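Long-range contacts in acyl-CoA dehydrogenase (Slackia heliotrinireducens, PDB 4RM7), which belongs to the acyl-CoA dehydrogenase family, whose subunits join helical N-terminal and C-terminal domains to a beta-rich middle domain: residues A195-Y200 against D218-K223; N154-F159 against T214-N219; P167-S172 against V190-A195. All blocks are in the same frame, centred on the assembly; numbering follows the deposited sequence.

Interaction 1: A195-Y200 against D218-K223; sequences AGIYAY and DNVEVK
V220 presses its two methyl groups against the backbone that runs into strand 197-202. Its CG2 lies 3.4 Å from A195 O and equally close to G196 O. CG1 meets the same A195 carbonyl, at 3.6 Å. The valine sits with CG1 anti to its backbone N (chi1 179°). This puts CG2 beside that N, where it also reaches I197. The contact there is between V220 CG2 and I197 CG1, 3.9 Å apart, and the two side chains meet at about a right angle.

One hydrogen bond joins the backbones. D218 N donates to G196 O over 2.8 Å. A longer C-H...O contact runs from G196 CA to D218 O. G196 has a positive phi of 96°; a side chain here would press on the carbonyl O of A195 and on D218 O.

Y198 adds a contact at the exposed side. Its CE2 comes within 4.0 Å of D218 CB, with the ring and the carboxylate plane inclined to each other by 35°. The same ring makes a cation-pi contact with R216.

The contact closes the open end of the hairpin of strands 197-202 and 212-221. The chain turns a corner at N219, and V220 beyond it bonds through its backbone to M153 of strand 151-161. I197 packs inward on V190 of strand 184-191 and on V215 and F217, while V220 also touches A194.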
ATOM      1  N   ALA A 195     -24.858 -36.553 -26.511  1.00 58.03           N
ATOM      2  CA  ALA A 195     -25.127 -37.109 -25.191  1.00 56.41           C
ATOM      3  C   ALA A 195     -23.873 -37.077 -24.333  1.00 59.36           C
ATOM      4  O   ALA A 195     -22.762 -37.197 -24.851  1.00 60.55           O
ATOM      5  CB  ALA A 195     -25.656 -38.520 -25.309  1.00 52.86           C
ATOM      6  N   GLY A 196     -24.047 -36.883 -23.025  1.00 60.39           N
ATOM      7  CA  GLY A 196     -22.921 -36.886 -22.101  1.00 50.90           C
ATOM      8  C   GLY A 196     -22.349 -35.526 -21.763  1.00 55.06           C
ATOM      9  O   GLY A 196     -21.313 -35.429 -21.087  1.00 57.96           O
ATOM     10  N   ILE A 197     -23.005 -34.464 -22.228  1.00 58.77           N
ATOM     11  CA  ILE A 197     -22.552 -33.106 -21.893  1.00 54.22           C
ATOM     12  C   ILE A 197     -23.385 -32.525 -20.751  1.00 49.95           C
ATOM     13  O   ILE A 197     -24.599 -32.439 -20.848  1.00 52.77           O
ATOM     14  CB  ILE A 197     -22.624 -32.185 -23.111  1.00 50.03           C
ATOM     15  CG1 ILE A 197     -21.721 -32.731 -24.220  1.00 47.88           C
ATOM     16  CG2 ILE A 197     -22.211 -30.772 -22.733  1.00 54.34           C
ATOM     17  CD1 ILE A 197     -21.728 -31.908 -25.474  1.00 48.71           C
ATOM     18  N   TYR A 198     -22.736 -32.145 -19.660  1.00 50.78           N
ATOM     19  CA  TYR A 198     -23.448 -31.610 -18.500  1.00 51.73           C
ATOM     20  C   TYR A 198     -22.978 -30.196 -18.157  1.00 53.30           C
ATOM     21  O   TYR A 198     -21.788 -29.957 -17.929  1.00 52.12           O
ATOM     22  CB  TYR A 198     -23.276 -32.546 -17.294  1.00 49.97           C
ATOM     23  CG  TYR A 198     -23.764 -33.940 -17.584  1.00 51.91           C
ATOM     24  CD1 TYR A 198     -25.034 -34.352 -17.196  1.00 50.15           C
ATOM     25  CD2 TYR A 198     -22.963 -34.841 -18.277  1.00 53.11           C
ATOM     26  CE1 TYR A 198     -25.483 -35.635 -17.479  1.00 51.41           C
ATOM     27  CE2 TYR A 198     -23.401 -36.111 -18.577  1.00 46.98           C
ATOM     28  CZ  TYR A 198     -24.659 -36.505 -18.180  1.00 52.11           C
ATOM     29  OH  TYR A 198     -25.079 -37.774 -18.480  1.00 52.45           O
ATOM     30  N   ALA A 199     -23.907 -29.251 -18.115  1.00 57.56           N
ATOM     31  CA  ALA A 199     -23.517 -27.891 -17.774  1.00 51.79           C
ATOM     32  C   ALA A 199     -24.006 -27.492 -16.383  1.00 54.88           C
ATOM     33  O   ALA A 199     -25.145 -27.739 -16.001  1.00 56.81           O
ATOM     34  CB  ALA A 199     -24.015 -26.921 -18.814  1.00 53.02           C
ATOM     35  N   TYR A 200     -23.117 -26.873 -15.621  1.00 54.44           N
ATOM     36  CA  TYR A 200     -23.448 -26.428 -14.288  1.00 52.94           C
ATOM     37  C   TYR A 200     -23.176 -24.929 -14.180  1.00 54.81           C
ATOM     38  O   TYR A 200     -22.025 -24.499 -14.109  1.00 53.33           O
ATOM     39  CB  TYR A 200     -22.648 -27.215 -13.262  1.00 51.29           C
ATOM     40  CG  TYR A 200     -22.854 -28.710 -13.359  1.00 54.38           C
ATOM     41  CD1 TYR A 200     -23.896 -29.322 -12.687  1.00 55.31           C
ATOM     42  CD2 TYR A 200     -22.005 -29.511 -14.121  1.00 55.30           C
ATOM     43  CE1 TYR A 200     -24.096 -30.683 -12.761  1.00 55.75           C
ATOM     44  CE2 TYR A 200     -22.198 -30.882 -14.206  1.00 54.86           C
ATOM     45  CZ  TYR A 200     -23.246 -31.460 -13.514  1.00 61.57           C
ATOM     46  OH  TYR A 200     -23.473 -32.817 -13.572  1.00 66.69           O
ATOM     47  N   ASP A 218     -18.781 -36.430 -20.384  1.00 57.74           N
ATOM     48  CA  ASP A 218     -18.762 -37.807 -19.894  1.00 63.60           C
ATOM     49  C   ASP A 218     -18.959 -38.777 -21.055  1.00 61.21           C
ATOM     50  O   ASP A 218     -20.085 -38.969 -21.514  1.00 64.61           O
ATOM     51  CB  ASP A 218     -19.847 -38.012 -18.821  1.00 66.53           C
ATOM     52  CG  ASP A 218     -20.038 -39.473 -18.443  1.00 76.48           C
ATOM     53  OD1 ASP A 218     -19.049 -40.240 -18.456  1.00 82.01           O
ATOM     54  OD2 ASP A 218     -21.187 -39.856 -18.129  1.00 85.97           O
ATOM     55  N   ASN A 219     -17.860 -39.383 -21.508  1.00 60.88           N
ATOM     56  CA  ASN A 219     -17.830 -40.238 -22.706  1.00 63.24           C
ATOM     57  C   ASN A 219     -18.665 -39.710 -23.861  1.00 60.72           C
ATOM     58  O   ASN A 219     -19.625 -40.340 -24.265  1.00 63.65           O
ATOM     59  CB  ASN A 219     -18.288 -41.663 -22.381  1.00 66.79           C
ATOM     60  CG  ASN A 219     -17.297 -42.409 -21.518  1.00 72.80           C
ATOM     61  OD1 ASN A 219     -16.111 -42.449 -21.824  1.00 76.49           O
ATOM     62  ND2 ASN A 219     -17.776 -42.991 -20.420  1.00 76.87           N
ATOM     63  N   VAL A 220     -18.311 -38.546 -24.386  1.00 60.21           N
ATOM     64  CA  VAL A 220     -19.085 -37.978 -25.476  1.00 62.58           C
ATOM     65  C   VAL A 220     -18.535 -38.413 -26.825  1.00 67.36           C
ATOM     66  O   VAL A 220     -17.351 -38.240 -27.108  1.00 69.74           O
ATOM     67  CB  VAL A 220     -19.111 -36.455 -25.398  1.00 56.78           C
ATOM     68  CG1 VAL A 220     -19.906 -35.892 -26.561  1.00 49.06           C
ATOM     69  CG2 VAL A 220     -19.711 -36.028 -24.076  1.00 61.32           C
ATOM     70  N   GLU A 221     -19.400 -39.006 -27.642  1.00 71.42           N
ATOM     71  CA  GLU A 221     -19.020 -39.421 -28.988  1.00 72.18           C
ATOM     72  C   GLU A 221     -18.788 -38.209 -29.870  1.00 76.37           C
ATOM     73  O   GLU A 221     -19.695 -37.398 -30.085  1.00 76.12           O
ATOM     74  CB  GLU A 221     -20.093 -40.299 -29.616  1.00 70.87           C
ATOM     75  CG  GLU A 221     -20.384 -41.564 -28.852  1.00 77.80           C
ATOM     76  CD  GLU A 221     -20.760 -42.718 -29.760  1.00 84.82           C
ATOM     77  OE1 GLU A 221     -20.891 -42.518 -30.995  1.00 87.48           O
ATOM     78  OE2 GLU A 221     -20.909 -43.833 -29.227  1.00 89.28           O
ATOM     79  N   VAL A 222     -17.574 -38.085 -30.387  1.00 73.90           N
ATOM     80  CA  VAL A 222     -17.269 -36.974 -31.271  1.00 72.97           C
ATOM     81  C   VAL A 222     -16.936 -37.488 -32.667  1.00 73.48           C
ATOM     82  O   VAL A 222     -16.230 -38.481 -32.822  1.00 75.20           O
ATOM     83  CB  VAL A 222     -16.111 -36.106 -30.707  1.00 58.56           C
ATOM     84  CG1 VAL A 222     -16.544 -35.448 -29.402  1.00 55.54           C
ATOM     85  CG2 VAL A 222     -14.853 -36.932 -30.492  1.00 58.28           C
ATOM     86  N   LYS A 223     -17.475 -36.828 -33.685  1.00 69.88           N
ATOM     87  CA  LYS A 223     -17.200 -37.227 -35.063  1.00 73.71           C
ATOM     88  C   LYS A 223     -15.903 -36.579 -35.563  1.00 78.60           C
ATOM     89  O   LYS A 223     -15.488 -35.537 -35.063  1.00 82.38           O
ATOM     90  CB  LYS A 223     -18.386 -36.867 -35.967  1.00 73.76           C
ATOM     91  CG  LYS A 223     -19.581 -37.798 -35.791  1.00 81.19           C
ATOM     92  CD  LYS A 223     -20.790 -37.364 -36.625  1.00 89.49           C
ATOM     93  CE  LYS A 223     -22.033 -38.235 -36.354  1.00 89.84           C
ATOM     94  NZ  LYS A 223     -22.637 -38.021 -34.980  1.00 82.25           N
TER

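Interaction 2: N154-F159 against T214-N219; sequences NGTKMF and TVRFDN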
ATOM      1  N   ASN A 154     -13.515 -37.076 -22.914  1.00 65.86           N
ATOM      2  CA  ASN A 154     -13.661 -37.016 -21.465  1.00 64.44           C
ATOM      3  C   ASN A 154     -12.828 -35.892 -20.887  1.00 65.18           C
ATOM      4  O   ASN A 154     -11.640 -35.767 -21.186  1.00 66.38           O
ATOM      5  CB  ASN A 154     -13.261 -38.335 -20.811  1.00 64.44           C
ATOM      6  CG  ASN A 154     -14.298 -39.416 -20.998  1.00 69.20           C
ATOM      7  OD1 ASN A 154     -15.368 -39.388 -20.370  1.00 71.72           O
ATOM      8  ND2 ASN A 154     -13.990 -40.390 -21.858  1.00 66.65           N
ATOM      9  N   GLY A 155     -13.462 -35.076 -20.055  1.00 63.26           N
ATOM     10  CA  GLY A 155     -12.818 -33.919 -19.473  1.00 61.97           C
ATOM     11  C   GLY A 155     -13.840 -32.986 -18.858  1.00 62.26           C
ATOM     12  O   GLY A 155     -15.044 -33.218 -18.955  1.00 66.50           O
ATOM     13  N   THR A 156     -13.348 -31.930 -18.221  1.00 61.48           N
ATOM     14  CA  THR A 156     -14.182 -30.947 -17.552  1.00 56.69           C
ATOM     15  C   THR A 156     -13.639 -29.559 -17.836  1.00 65.76           C
ATOM     16  O   THR A 156     -12.471 -29.269 -17.570  1.00 68.90           O
ATOM     17  CB  THR A 156     -14.233 -31.160 -16.034  1.00 56.95           C
ATOM     18  OG1 THR A 156     -15.034 -32.301 -15.740  1.00 66.40           O
ATOM     19  CG2 THR A 156     -14.858 -29.958 -15.344  1.00 54.92           C
ATOM     20  N   LYS A 157     -14.484 -28.702 -18.388  1.00 65.11           N
ATOM     21  CA  LYS A 157     -14.064 -27.357 -18.695  1.00 57.28           C
ATOM     22  C   LYS A 157     -14.715 -26.405 -17.720  1.00 57.28           C
ATOM     23  O   LYS A 157     -15.853 -26.598 -17.306  1.00 56.43           O
ATOM     24  CB  LYS A 157     -14.400 -27.000 -20.138  1.00 50.96           C
ATOM     25  CG  LYS A 157     -13.634 -27.812 -21.143  1.00 53.16           C
ATOM     26  CD  LYS A 157     -12.127 -27.618 -21.023  1.00 54.77           C
ATOM     27  CE  LYS A 157     -11.421 -28.310 -22.176  1.00 55.21           C
ATOM     28  NZ  LYS A 157      -9.935 -28.132 -22.179  1.00 57.65           N
HETATM   29  N   MSE A 158     -13.959 -25.382 -17.349  1.00 64.64           N
HETATM   30  CA  MSE A 158     -14.328 -24.459 -16.287  1.00 65.30           C
HETATM   31  C   MSE A 158     -14.489 -23.065 -16.858  1.00 65.66           C
HETATM   32  O   MSE A 158     -13.884 -22.738 -17.875  1.00 73.62           O
HETATM   33  CB  MSE A 158     -13.255 -24.481 -15.205  1.00 74.75           C
HETATM   34  CG  MSE A 158     -13.697 -24.008 -13.845  1.00 86.67           C
HETATM   35 SE   MSE A 158     -12.938 -25.149 -12.462  1.00178.79          SE
HETATM   36  CE  MSE A 158     -13.810 -26.812 -12.996  1.00 73.05           C
ATOM     37  N   PHE A 159     -15.316 -22.253 -16.216  1.00 69.64           N
ATOM     38  CA  PHE A 159     -15.491 -20.855 -16.613  1.00 63.65           C
ATOM     39  C   PHE A 159     -15.855 -20.723 -18.097  1.00 58.94           C
ATOM     40  O   PHE A 159     -15.278 -19.917 -18.816  1.00 61.08           O
ATOM     41  CB  PHE A 159     -14.219 -20.052 -16.299  1.00 63.62           C
ATOM     42  CG  PHE A 159     -13.684 -20.271 -14.899  1.00 66.60           C
ATOM     43  CD1 PHE A 159     -14.480 -20.031 -13.788  1.00 66.79           C
ATOM     44  CD2 PHE A 159     -12.376 -20.700 -14.694  1.00 71.76           C
ATOM     45  CE1 PHE A 159     -13.982 -20.225 -12.486  1.00 67.44           C
ATOM     46  CE2 PHE A 159     -11.875 -20.899 -13.401  1.00 70.19           C
ATOM     47  CZ  PHE A 159     -12.675 -20.658 -12.300  1.00 67.23           C
ATOM     48  N   THR A 214     -19.491 -24.527 -15.571  1.00 59.02           N
ATOM     49  CA  THR A 214     -18.621 -25.690 -15.631  1.00 52.04           C
ATOM     50  C   THR A 214     -19.298 -26.705 -16.540  1.00 50.43           C
ATOM     51  O   THR A 214     -20.494 -26.974 -16.398  1.00 53.73           O
ATOM     52  CB  THR A 214     -18.369 -26.306 -14.235  1.00 56.03           C
ATOM     53  OG1 THR A 214     -17.765 -25.335 -13.372  1.00 61.20           O
ATOM     54  CG2 THR A 214     -17.460 -27.512 -14.334  1.00 56.14           C
ATOM     55  N   VAL A 215     -18.548 -27.255 -17.485  1.00 49.52           N
ATOM     56  CA  VAL A 215     -19.111 -28.235 -18.399  1.00 51.40           C
ATOM     57  C   VAL A 215     -18.331 -29.533 -18.335  1.00 52.35           C
ATOM     58  O   VAL A 215     -17.125 -29.552 -18.575  1.00 54.31           O
ATOM     59  CB  VAL A 215     -19.122 -27.719 -19.855  1.00 49.88           C
ATOM     60  CG1 VAL A 215     -19.720 -28.760 -20.760  1.00 45.39           C
ATOM     61  CG2 VAL A 215     -19.907 -26.423 -19.955  1.00 46.67           C
ATOM     62  N   ARG A 216     -19.021 -30.622 -18.016  1.00 50.75           N
ATOM     63  CA  ARG A 216     -18.387 -31.930 -17.968  1.00 48.13           C
ATOM     64  C   ARG A 216     -18.730 -32.713 -19.226  1.00 51.68           C
ATOM     65  O   ARG A 216     -19.887 -32.763 -19.656  1.00 52.99           O
ATOM     66  CB  ARG A 216     -18.831 -32.706 -16.723  1.00 54.61           C
ATOM     67  CG  ARG A 216     -17.984 -33.949 -16.384  1.00 61.63           C
ATOM     68  CD  ARG A 216     -18.840 -35.096 -15.810  1.00 75.10           C
ATOM     69  NE  ARG A 216     -20.079 -34.608 -15.195  1.00 89.52           N
ATOM     70  CZ  ARG A 216     -21.146 -35.361 -14.910  1.00 93.67           C
ATOM     71  NH1 ARG A 216     -21.163 -36.668 -15.167  1.00 88.04           N
ATOM     72  NH2 ARG A 216     -22.211 -34.796 -14.358  1.00 96.28           N
ATOM     73  N   PHE A 217     -17.708 -33.321 -19.818  1.00 53.44           N
ATOM     74  CA  PHE A 217     -17.894 -34.238 -20.926  1.00 52.45           C
ATOM     75  C   PHE A 217     -17.691 -35.669 -20.414  1.00 57.44           C
ATOM     76  O   PHE A 217     -16.583 -36.058 -20.022  1.00 60.38           O
ATOM     77  CB  PHE A 217     -16.929 -33.897 -22.057  1.00 54.23           C
ATOM     78  CG  PHE A 217     -17.084 -32.496 -22.575  1.00 55.04           C
ATOM     79  CD1 PHE A 217     -17.807 -32.246 -23.739  1.00 48.04           C
ATOM     80  CD2 PHE A 217     -16.514 -31.416 -21.891  1.00 61.78           C
ATOM     81  CE1 PHE A 217     -17.965 -30.942 -24.213  1.00 51.75           C
ATOM     82  CE2 PHE A 217     -16.666 -30.105 -22.356  1.00 59.18           C
ATOM     83  CZ  PHE A 217     -17.399 -29.866 -23.520  1.00 55.88           C
ATOM     84  N   ASP A 218     -18.781 -36.430 -20.384  1.00 57.74           N
ATOM     85  CA  ASP A 218     -18.762 -37.807 -19.894  1.00 63.60           C
ATOM     86  C   ASP A 218     -18.959 -38.777 -21.055  1.00 61.21           C
ATOM     87  O   ASP A 218     -20.085 -38.969 -21.514  1.00 64.61           O
ATOM     88  CB  ASP A 218     -19.847 -38.012 -18.821  1.00 66.53           C
ATOM     89  CG  ASP A 218     -20.038 -39.473 -18.443  1.00 76.48           C
ATOM     90  OD1 ASP A 218     -19.049 -40.240 -18.456  1.00 82.01           O
ATOM     91  OD2 ASP A 218     -21.187 -39.856 -18.129  1.00 85.97           O
ATOM     92  N   ASN A 219     -17.860 -39.383 -21.508  1.00 60.88           N
ATOM     93  CA  ASN A 219     -17.830 -40.238 -22.706  1.00 63.24           C
ATOM     94  C   ASN A 219     -18.665 -39.710 -23.861  1.00 60.72           C
ATOM     95  O   ASN A 219     -19.625 -40.340 -24.265  1.00 63.65           O
ATOM     96  CB  ASN A 219     -18.288 -41.663 -22.381  1.00 66.79           C
ATOM     97  CG  ASN A 219     -17.297 -42.409 -21.518  1.00 72.80           C
ATOM     98  OD1 ASN A 219     -16.111 -42.449 -21.824  1.00 76.49           O
ATOM     99  ND2 ASN A 219     -17.776 -42.991 -20.420  1.00 76.87           N
TER
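N154 and N219 pair across the end of the ladder. Along the N154 side chain, CB passes F217 O at 4.1 Å. CG lies beside its own backbone N (chi1 -75°), which swings the amide across to N219, and comes to 3.6 Å from N219 N. OD1 accepts the backbone N-H of N219 at 2.7 Å, with the donor above the carbonyl plane. ND2 at the tip donates to N219 OD1 over 3.0 Å; that acceptor lies in the amide plane of N154. The two amide planes are almost perpendicular, 89° apart. The N154 amide thus serves as both acceptor and donor where the chain turns its corner at N219.

From here the strands run antiparallel in the middle-domain sheet, 174° apart in direction. G155 with F217 and K157 with V215 are hydrogen-bonded pairs, and T156 with R216 is the non-hydrogen-bonded pair between them. On the T156 face, its CG2 touches T214 CG2 at 3.7 Å, while OG1 lies 3.4 Å from R216 CG. Selenomethionine M158 lays CE against the same T214 CG2 and also packs on R344 of a second subunit. T214 OG1 has its hydrogen bond elsewhere, with E202. On the other face, K157 CG approaches F217 CE2 to 4.0 Å, and G155 O lies at the edge of that ring. The lysine chain bends at chi2 and carries NZ to a salt bridge with E130.

Interaction 3: P167-S172 against V190-A195; sequences PALLVS and VPRSAA
R192 overlaps L169 with the middle of its chain. Its CD lies 4.1 Å from L169 CD1, and the two side chains cross obliquely. Nearer the backbone, R192 CB rests 3.3 Å from P167 O. CG is anti to the backbone N (chi1 177°), and the chain then bends at chi2. The guanidinium group is carried away from strand 168-175 to the loop before it. There NH1 bonds to the carbonyl of E164, and NE makes a weak bond to that of G163.

The backbone of R192 takes part as well. Its N donates to P167 O over 2.9 Å. Next comes the pair A168 with P191, which is non-hydrogen-bonded; A168 CB packs 3.6 Å from V190 O. L169 and V190 form the hydrogen-bonded pair. L169 N reaches V190 O at 2.7 Å, and V190 N returns a bond to L169 O at 2.8 Å. Two residues further on, V171 CG2 meets V190 CG2 at 4.3 Å.

A type I turn from P191 to A194 then takes the chain away, with A194 N bonded to P191 O at 3.2 Å. The contact sits at the open end of the hairpin of strands 168-175 and 184-191. L169 and V190 share a buried face, and L169 packs on I197 of strand 197-202. L169 and V171 also meet F217 of strand 212-221. On the opposite edge of strand 168-175, the backbones of A168 and L170 bond to A125 of strand 124-127.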
ATOM      1  N   PRO A 167     -25.287 -23.318 -28.269  1.00 61.53           N
ATOM      2  CA  PRO A 167     -25.614 -24.410 -29.189  1.00 61.96           C
ATOM      3  C   PRO A 167     -24.455 -25.377 -29.402  1.00 60.33           C
ATOM      4  O   PRO A 167     -24.668 -26.545 -29.685  1.00 61.36           O
ATOM      5  CB  PRO A 167     -25.945 -23.681 -30.491  1.00 61.38           C
ATOM      6  CG  PRO A 167     -26.404 -22.350 -30.062  1.00 64.92           C
ATOM      7  CD  PRO A 167     -25.603 -22.003 -28.849  1.00 61.56           C
ATOM      8  N   ALA A 168     -23.236 -24.893 -29.257  1.00 56.97           N
ATOM      9  CA  ALA A 168     -22.076 -25.722 -29.515  1.00 55.08           C
ATOM     10  C   ALA A 168     -20.889 -25.292 -28.651  1.00 61.58           C
ATOM     11  O   ALA A 168     -20.785 -24.134 -28.235  1.00 57.68           O
ATOM     12  CB  ALA A 168     -21.716 -25.661 -30.974  1.00 54.73           C
ATOM     13  N   LEU A 169     -19.993 -26.236 -28.395  1.00 60.13           N
ATOM     14  CA  LEU A 169     -18.848 -25.994 -27.541  1.00 52.05           C
ATOM     15  C   LEU A 169     -17.551 -26.203 -28.304  1.00 56.95           C
ATOM     16  O   LEU A 169     -17.282 -27.295 -28.805  1.00 62.42           O
ATOM     17  CB  LEU A 169     -18.908 -26.915 -26.329  1.00 50.96           C
ATOM     18  CG  LEU A 169     -20.122 -26.638 -25.455  1.00 55.88           C
ATOM     19  CD1 LEU A 169     -20.346 -27.765 -24.463  1.00 62.57           C
ATOM     20  CD2 LEU A 169     -19.906 -25.344 -24.721  1.00 53.64           C
ATOM     21  N   LEU A 170     -16.757 -25.144 -28.413  1.00 55.65           N
ATOM     22  CA  LEU A 170     -15.447 -25.252 -29.022  1.00 53.33           C
ATOM     23  C   LEU A 170     -14.448 -25.684 -27.948  1.00 54.02           C
ATOM     24  O   LEU A 170     -14.042 -24.895 -27.093  1.00 56.94           O
ATOM     25  CB  LEU A 170     -15.041 -23.933 -29.674  1.00 57.38           C
ATOM     26  CG  LEU A 170     -13.668 -23.957 -30.368  1.00 62.39           C
ATOM     27  CD1 LEU A 170     -13.538 -25.150 -31.308  1.00 65.36           C
ATOM     28  CD2 LEU A 170     -13.411 -22.674 -31.124  1.00 62.67           C
ATOM     29  N   VAL A 171     -14.055 -26.947 -28.007  1.00 57.05           N
ATOM     30  CA  VAL A 171     -13.345 -27.589 -26.910  1.00 61.41           C
ATOM     31  C   VAL A 171     -11.910 -27.932 -27.245  1.00 68.61           C
ATOM     32  O   VAL A 171     -11.628 -28.534 -28.278  1.00 68.11           O
ATOM     33  CB  VAL A 171     -14.050 -28.885 -26.474  1.00 57.01           C
ATOM     34  CG1 VAL A 171     -13.464 -29.388 -25.183  1.00 53.66           C
ATOM     35  CG2 VAL A 171     -15.527 -28.630 -26.296  1.00 58.00           C
ATOM     36  N   SER A 172     -11.012 -27.538 -26.347  1.00 68.37           N
ATOM     37  CA  SER A 172      -9.607 -27.862 -26.448  1.00 71.86           C
ATOM     38  C   SER A 172      -9.361 -29.206 -25.773  1.00 76.39           C
ATOM     39  O   SER A 172      -9.844 -29.433 -24.665  1.00 77.11           O
ATOM     40  CB  SER A 172      -8.769 -26.775 -25.799  1.00 69.63           C
ATOM     41  OG  SER A 172      -8.932 -26.825 -24.398  1.00 72.77           O
ATOM     42  N   VAL A 190     -18.071 -29.182 -30.740  1.00 63.05           N
ATOM     43  CA  VAL A 190     -19.016 -30.206 -30.314  1.00 55.14           C
ATOM     44  C   VAL A 190     -20.420 -29.664 -30.123  1.00 61.86           C
ATOM     45  O   VAL A 190     -20.626 -28.734 -29.350  1.00 62.85           O
ATOM     46  CB  VAL A 190     -18.553 -30.853 -28.999  1.00 56.74           C
ATOM     47  CG1 VAL A 190     -19.506 -31.962 -28.568  1.00 53.08           C
ATOM     48  CG2 VAL A 190     -17.135 -31.376 -29.144  1.00 60.04           C
ATOM     49  N   PRO A 191     -21.396 -30.242 -30.837  1.00 70.66           N
ATOM     50  CA  PRO A 191     -22.816 -29.905 -30.653  1.00 64.96           C
ATOM     51  C   PRO A 191     -23.247 -30.147 -29.214  1.00 67.72           C
ATOM     52  O   PRO A 191     -22.902 -31.187 -28.654  1.00 72.38           O
ATOM     53  CB  PRO A 191     -23.544 -30.866 -31.601  1.00 61.49           C
ATOM     54  CG  PRO A 191     -22.511 -31.293 -32.591  1.00 68.99           C
ATOM     55  CD  PRO A 191     -21.198 -31.280 -31.863  1.00 72.02           C
ATOM     56  N   ARG A 192     -23.993 -29.215 -28.634  1.00 74.26           N
ATOM     57  CA  ARG A 192     -24.405 -29.307 -27.237  1.00 73.81           C
ATOM     58  C   ARG A 192     -25.394 -30.463 -27.053  1.00 75.53           C
ATOM     59  O   ARG A 192     -25.658 -30.906 -25.932  1.00 86.88           O
ATOM     60  CB  ARG A 192     -25.014 -27.970 -26.784  1.00 66.03           C
ATOM     61  CG  ARG A 192     -25.554 -27.928 -25.361  1.00 67.14           C
ATOM     62  CD  ARG A 192     -24.464 -27.705 -24.303  1.00 72.70           C
ATOM     63  NE  ARG A 192     -25.029 -27.241 -23.030  1.00 74.61           N
ATOM     64  CZ  ARG A 192     -25.722 -28.012 -22.190  1.00 78.47           C
ATOM     65  NH1 ARG A 192     -26.202 -27.502 -21.067  1.00 82.89           N
ATOM     66  NH2 ARG A 192     -25.948 -29.293 -22.468  1.00 73.73           N
ATOM     67  N   SER A 193     -25.913 -30.960 -28.171  1.00 67.30           N
ATOM     68  CA  SER A 193     -26.909 -32.026 -28.177  1.00 67.67           C
ATOM     69  C   SER A 193     -26.300 -33.431 -28.100  1.00 71.88           C
ATOM     70  O   SER A 193     -27.016 -34.409 -27.893  1.00 86.84           O
ATOM     71  CB  SER A 193     -27.767 -31.918 -29.435  1.00 70.92           C
ATOM     72  OG  SER A 193     -26.992 -32.171 -30.597  1.00 76.74           O
ATOM     73  N   ALA A 194     -24.989 -33.534 -28.293  1.00 59.20           N
ATOM     74  CA  ALA A 194     -24.277 -34.790 -28.083  1.00 53.31           C
ATOM     75  C   ALA A 194     -24.485 -35.289 -26.658  1.00 59.50           C
ATOM     76  O   ALA A 194     -24.312 -34.534 -25.699  1.00 66.24           O
ATOM     77  CB  ALA A 194     -22.797 -34.612 -28.366  1.00 51.82           C
ATOM     78  N   ALA A 195     -24.858 -36.553 -26.511  1.00 58.03           N
ATOM     79  CA  ALA A 195     -25.127 -37.109 -25.191  1.00 56.41           C
ATOM     80  C   ALA A 195     -23.873 -37.077 -24.333  1.00 59.36           C
ATOM     81  O   ALA A 195     -22.762 -37.197 -24.851  1.00 60.55           O
ATOM     82  CB  ALA A 195     -25.656 -38.520 -25.309  1.00 52.86           C
TER

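In the fold
Interaction 2 opens first, at 154-159, and closes at 214-219, so its loop encloses much of the sheet of the middle domain. Interaction 3 is nested inside it: residues 167-172 return on 190-195 and close a hairpin. Interaction 1 follows in series. It opens at A195, where interaction 3 ends, still inside the loop of interaction 2. It closes a second hairpin at 218-223, a segment that overlaps the end of interaction 2: D218 and N219 are shared, and both contacts use strand 212-221. That strand lies between 197-202 and 151-161. The two hairpins also meet, A199 touching R192. K157 NZ bonds to S172 OG, which ties interaction 2 to interaction 3.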